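Local coordinates for Carboxylesterase/phospholipase family protein (Francisella tularensis subsp. tularensis, PDB 4F21), which is a serine hydrolase of the carboxylesterase/phospholipase family that probably cleaves carboxylic ester bonds, at residues C39-H44 against R68-H73; K116-I121 against T152-L157. All coordinates share one frame; numbering follows the deposited sequence.

Contact 1 (C39-H44 against R68-H73)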
# COMPACT_ATOMS: atom_id res chain seq x y z
N CYS A 39 3.31 -7.29 12.35
CA CYS A 39 3.86 -7.56 11.03
C CYS A 39 3.53 -6.47 10.00
O CYS A 39 2.41 -5.96 9.96
CB CYS A 39 3.39 -8.93 10.52
SG CYS A 39 4.09 -9.43 8.92
N VAL A 40 4.51 -6.12 9.18
CA VAL A 40 4.30 -5.14 8.13
C VAL A 40 4.65 -5.71 6.77
O VAL A 40 5.81 -6.03 6.50
CB VAL A 40 5.11 -3.84 8.36
CG1 VAL A 40 4.62 -2.74 7.43
CG2 VAL A 40 4.99 -3.40 9.81
N ILE A 41 3.64 -5.87 5.93
CA ILE A 41 3.85 -6.32 4.57
C ILE A 41 4.08 -5.11 3.67
O ILE A 41 3.15 -4.35 3.39
CB ILE A 41 2.65 -7.16 4.07
CG1 ILE A 41 2.40 -8.31 5.04
CG2 ILE A 41 2.91 -7.68 2.66
CD1 ILE A 41 1.30 -9.25 4.60
N TRP A 42 5.32 -4.94 3.24
CA TRP A 42 5.73 -3.80 2.41
C TRP A 42 5.88 -4.22 0.95
O TRP A 42 6.75 -5.02 0.60
CB TRP A 42 7.05 -3.22 2.92
CG TRP A 42 7.39 -1.87 2.34
CD1 TRP A 42 7.96 -1.62 1.12
CD2 TRP A 42 7.17 -0.59 2.95
NE1 TRP A 42 8.11 -0.27 0.94
CE2 TRP A 42 7.63 0.38 2.04
CE3 TRP A 42 6.62 -0.18 4.17
CZ2 TRP A 42 7.56 1.75 2.32
CZ3 TRP A 42 6.56 1.17 4.44
CH2 TRP A 42 7.03 2.12 3.53
N LEU A 43 5.03 -3.65 0.09
CA LEU A 43 5.02 -4.01 -1.33
C LEU A 43 5.69 -2.94 -2.20
O LEU A 43 5.60 -1.75 -1.92
CB LEU A 43 3.58 -4.22 -1.81
CG LEU A 43 2.68 -5.14 -0.96
CD1 LEU A 43 1.30 -5.25 -1.58
CD2 LEU A 43 3.31 -6.52 -0.80
N HIS A 44 6.36 -3.39 -3.26
CA HIS A 44 6.93 -2.48 -4.24
C HIS A 44 6.87 -3.10 -5.64
O HIS A 44 6.95 -4.31 -5.79
CB HIS A 44 8.36 -2.06 -3.87
CG HIS A 44 9.37 -3.15 -3.99
ND1 HIS A 44 9.97 -3.74 -2.89
CD2 HIS A 44 9.92 -3.76 -5.07
CE1 HIS A 44 10.82 -4.66 -3.29
NE2 HIS A 44 10.81 -4.69 -4.61
N ARG A 68 7.65 -8.13 12.74
CA ARG A 68 8.16 -8.88 11.61
C ARG A 68 7.95 -8.09 10.33
O ARG A 68 6.89 -7.53 10.11
CB ARG A 68 7.45 -10.22 11.48
CG ARG A 68 7.84 -11.02 10.24
CD ARG A 68 6.98 -12.25 10.05
NE ARG A 68 7.24 -13.28 11.06
CZ ARG A 68 6.44 -13.53 12.09
NH1 ARG A 68 5.33 -12.82 12.26
NH2 ARG A 68 6.75 -14.48 12.96
N PHE A 69 8.97 -8.05 9.47
CA PHE A 69 8.84 -7.34 8.20
C PHE A 69 8.84 -8.28 7.00
O PHE A 69 9.72 -9.14 6.86
CB PHE A 69 9.93 -6.28 8.05
CG PHE A 69 9.62 -4.98 8.75
CD1 PHE A 69 10.08 -4.74 10.03
CD2 PHE A 69 8.87 -4.00 8.12
CE1 PHE A 69 9.80 -3.55 10.67
CE2 PHE A 69 8.58 -2.81 8.76
CZ PHE A 69 9.05 -2.58 10.04
N ILE A 70 7.83 -8.12 6.14
CA ILE A 70 7.69 -8.93 4.93
C ILE A 70 7.89 -8.09 3.67
O ILE A 70 7.10 -7.19 3.39
CB ILE A 70 6.31 -9.59 4.87
CG1 ILE A 70 6.08 -10.46 6.10
CG2 ILE A 70 6.16 -10.41 3.60
CD1 ILE A 70 7.10 -11.56 6.24
N PHE A 71 8.94 -8.39 2.91
CA PHE A 71 9.24 -7.70 1.65
C PHE A 71 9.15 -8.65 0.46
O PHE A 71 10.17 -9.18 0.01
CB PHE A 71 10.65 -7.11 1.68
CG PHE A 71 10.77 -5.86 2.51
CD1 PHE A 71 10.48 -4.62 1.97
CD2 PHE A 71 11.19 -5.93 3.82
CE1 PHE A 71 10.60 -3.48 2.72
CE2 PHE A 71 11.31 -4.79 4.59
CZ PHE A 71 11.02 -3.56 4.04
N PRO A 72 7.93 -8.86 -0.07
CA PRO A 72 7.75 -9.73 -1.24
C PRO A 72 8.50 -9.21 -2.47
O PRO A 72 8.58 -7.99 -2.66
CB PRO A 72 6.24 -9.69 -1.49
CG PRO A 72 5.66 -9.28 -0.18
CD PRO A 72 6.65 -8.34 0.42
N HIS A 73 9.04 -10.11 -3.28
CA HIS A 73 9.75 -9.72 -4.49
C HIS A 73 8.77 -9.18 -5.53
O HIS A 73 7.59 -9.55 -5.53
CB HIS A 73 10.56 -10.88 -5.06
CG HIS A 73 11.81 -11.18 -4.30
ND1 HIS A 73 11.90 -11.05 -2.93
CD2 HIS A 73 13.03 -11.62 -4.71
CE1 HIS A 73 13.11 -11.38 -2.53
NE2 HIS A 73 13.82 -11.73 -3.59
O HOH W 1 8.80 -5.23 -0.93
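Val40 is held to the neighbouring strand through both its backbone N and its O: the N donates to Arg68 O at 2.9 Å, and the O accepts the N-H of Ile70 at 2.9 Å, a hydrogen that points almost straight at it. One step on, Trp42 N gives its hydrogen to Ile70 O. This is a parallel pair inside the central sheet of an alpha/beta-hydrolase fold, the two short strands running at 15° to each other. Beyond Ile70 the regular pairing ends because Pro72 has no N-H to offer; its ring carbon CD sits 3.3 Å from Trp42 O instead. A water takes over, donating to both Trp42 O (2.6 Å) and Pro72 O, and so bridges the strands as they spread.

Side chains alternate between two faces. On one, Val40 and Phe69 stand side by side, CB of Val40 3.6 Å from CE2 of Phe69, and Trp42 and Phe71 repeat the arrangement further along. With CG of Trp42 anti to the backbone N (chi1 -167°), the five-membered ring lies obliquely beside the Phe71 ring, planes at 43°, while Phe53 meets the indole from outside the strands. The other face carries Cys39, Ile41, Leu43, Ile70 and Pro72, and helix 111-126 packs on it through Gln124, Leu120 and Val117. Arg68 also leaves on this side, and its guanidinium forms a salt bridge with Glu31. Ile41 and Ile70 lie alongside each other, pointing the same way. Nearer the start of the strands, the thiol of Cys39 rests on Ile70, SG to CG1 3.6 Å; at the far end, CD2 of Leu43 meets CG of Pro72 at 3.7 Å.

Contact 2 (K116-I121 against T152-L157)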
# COMPACT_ATOMS: atom_id res chain seq x y z
N LYS A 116 -2.33 -13.18 -3.88
CA LYS A 116 -1.00 -13.52 -3.40
C LYS A 116 -0.84 -12.94 -2.01
O LYS A 116 -0.57 -13.67 -1.05
CB LYS A 116 0.08 -12.98 -4.34
CG LYS A 116 -0.04 -13.49 -5.77
CD LYS A 116 0.94 -12.79 -6.70
CE LYS A 116 0.71 -13.19 -8.15
NZ LYS A 116 1.54 -12.39 -9.09
N VAL A 117 -1.09 -11.64 -1.90
CA VAL A 117 -1.01 -10.96 -0.61
C VAL A 117 -1.92 -11.66 0.39
O VAL A 117 -1.52 -11.93 1.52
CB VAL A 117 -1.40 -9.47 -0.72
CG1 VAL A 117 -1.43 -8.82 0.67
CG2 VAL A 117 -0.43 -8.73 -1.64
N ASN A 118 -3.13 -12.01 -0.06
CA ASN A 118 -4.08 -12.69 0.81
C ASN A 118 -3.46 -13.96 1.36
O ASN A 118 -3.47 -14.19 2.58
CB ASN A 118 -5.39 -13.00 0.09
CG ASN A 118 -6.47 -11.97 0.39
OD1 ASN A 118 -7.15 -12.05 1.41
ND2 ASN A 118 -6.62 -11.00 -0.50
N LYS A 119 -2.85 -14.74 0.47
CA LYS A 119 -2.18 -15.96 0.88
C LYS A 119 -1.14 -15.63 1.94
O LYS A 119 -1.11 -16.25 3.00
CB LYS A 119 -1.53 -16.67 -0.31
CG LYS A 119 -2.51 -17.48 -1.15
CD LYS A 119 -1.78 -18.40 -2.11
CE LYS A 119 -2.76 -19.35 -2.79
NZ LYS A 119 -2.06 -20.40 -3.59
N LEU A 120 -0.32 -14.61 1.65
CA LEU A 120 0.69 -14.15 2.59
C LEU A 120 0.05 -13.84 3.93
O LEU A 120 0.55 -14.27 4.98
CB LEU A 120 1.42 -12.92 2.05
CG LEU A 120 2.70 -13.13 1.24
CD1 LEU A 120 3.19 -11.81 0.66
CD2 LEU A 120 3.78 -13.76 2.12
N ILE A 121 -1.07 -13.12 3.90
CA ILE A 121 -1.76 -12.77 5.14
C ILE A 121 -2.20 -14.06 5.81
O ILE A 121 -1.96 -14.26 7.01
CB ILE A 121 -2.97 -11.86 4.91
CG1 ILE A 121 -2.56 -10.58 4.18
CG2 ILE A 121 -3.63 -11.51 6.24
CD1 ILE A 121 -3.72 -9.69 3.84
N THR A 152 -11.11 -5.36 0.57
CA THR A 152 -11.85 -6.53 0.09
C THR A 152 -11.50 -7.75 0.92
O THR A 152 -12.07 -8.83 0.74
CB THR A 152 -11.57 -6.82 -1.40
OG1 THR A 152 -10.17 -7.08 -1.57
CG2 THR A 152 -11.98 -5.63 -2.26
N SER A 153 -10.54 -7.57 1.82
CA SER A 153 -10.14 -8.61 2.76
C SER A 153 -11.35 -9.02 3.59
O SER A 153 -11.97 -8.19 4.24
CB SER A 153 -9.03 -8.11 3.67
OG SER A 153 -8.67 -9.07 4.64
N GLN A 154 -11.67 -10.31 3.55
CA GLN A 154 -12.81 -10.84 4.28
C GLN A 154 -12.59 -10.79 5.79
O GLN A 154 -13.51 -11.03 6.57
CB GLN A 154 -13.11 -12.27 3.83
CG GLN A 154 -12.43 -12.69 2.53
CD GLN A 154 -11.00 -13.16 2.72
OE1 GLN A 154 -10.49 -13.20 3.84
NE2 GLN A 154 -10.34 -13.52 1.62
N ARG A 155 -11.36 -10.49 6.20
CA ARG A 155 -11.02 -10.45 7.62
C ARG A 155 -10.42 -9.11 8.07
O ARG A 155 -9.98 -8.30 7.25
CB ARG A 155 -10.09 -11.61 7.99
CG ARG A 155 -9.28 -12.15 6.83
CD ARG A 155 -7.96 -11.43 6.69
NE ARG A 155 -7.24 -11.88 5.51
CZ ARG A 155 -6.55 -13.02 5.46
NH1 ARG A 155 -5.92 -13.36 4.34
NH2 ARG A 155 -6.49 -13.81 6.52
N LYS A 156 -10.40 -8.91 9.38
CA LYS A 156 -9.99 -7.64 9.98
C LYS A 156 -8.48 -7.44 9.93
O LYS A 156 -7.73 -8.14 10.61
CB LYS A 156 -10.50 -7.55 11.42
CG LYS A 156 -10.09 -6.28 12.15
CD LYS A 156 -10.78 -5.06 11.59
CE LYS A 156 -9.99 -3.79 11.90
NZ LYS A 156 -9.56 -3.73 13.33
N LEU A 157 -8.04 -6.48 9.13
CA LEU A 157 -6.61 -6.18 9.00
C LEU A 157 -6.20 -5.00 9.87
O LEU A 157 -7.01 -4.46 10.62
CB LEU A 157 -6.24 -5.94 7.54
CG LEU A 157 -6.27 -7.21 6.68
CD1 LEU A 157 -5.95 -6.90 5.23
CD2 LEU A 157 -5.30 -8.24 7.25
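The guanidinium of Arg155 lies against the flank of Asn118 and Ile121, joining helix 111-126 to the loop that follows helix 144-150 and leads into strand 159-163 of the alpha/beta-hydrolase sheet. The polar link across the contact is modest: NH1 of Arg155 donates to Asn118 OD1 in a weak bond of 3.4 Å, the amide and guanidinium planes being only 14° apart. The stronger partner of this arginine is Asp122, next along the helix, whose carboxylate makes a salt bridge with NH2. Within the loop, Ser153 OG is bonded twice to Arg155: it donates to the backbone O at 3.0 Å and accepts a weak bond from NE, lying in the guanidinium plane at its edge.

The apolar part of the contact belongs to Ile121. It puts CG2, which is anti to its backbone N, 3.4 Å above the plane of the guanidinium and over its centre, so one face of the charged group is lined by a methyl while polar partners take its rim. Strand 134-139 lies beneath, touching Ile121 and Leu157 through Leu136. Those two side chains reach toward each other tip to tip, Ile121 CD1 to Leu157 CD1 3.8 Å.

In the fold
The two contacts follow one another along the chain, both segments of contact 1 preceding those of contact 2, and their centres lie about 13 Å apart. Helix 111-126 connects them: it packs across the sheet strands 38-44 and 67-72 of contact 1 and meets the loop 152-157 in contact 2. Direct packing joins the pair, with Pro72 CG 3.6 Å from Leu120 CD1 and Leu43 CD1 3.9 Å from Val117 CG2. One layer is thus sheet, the next helix, and the loop closes over the helix flank. His44 comes close to, but does not contact, a probable Ser140-His226-Asp194 triad, so this end of contact 1 borders the likely active site.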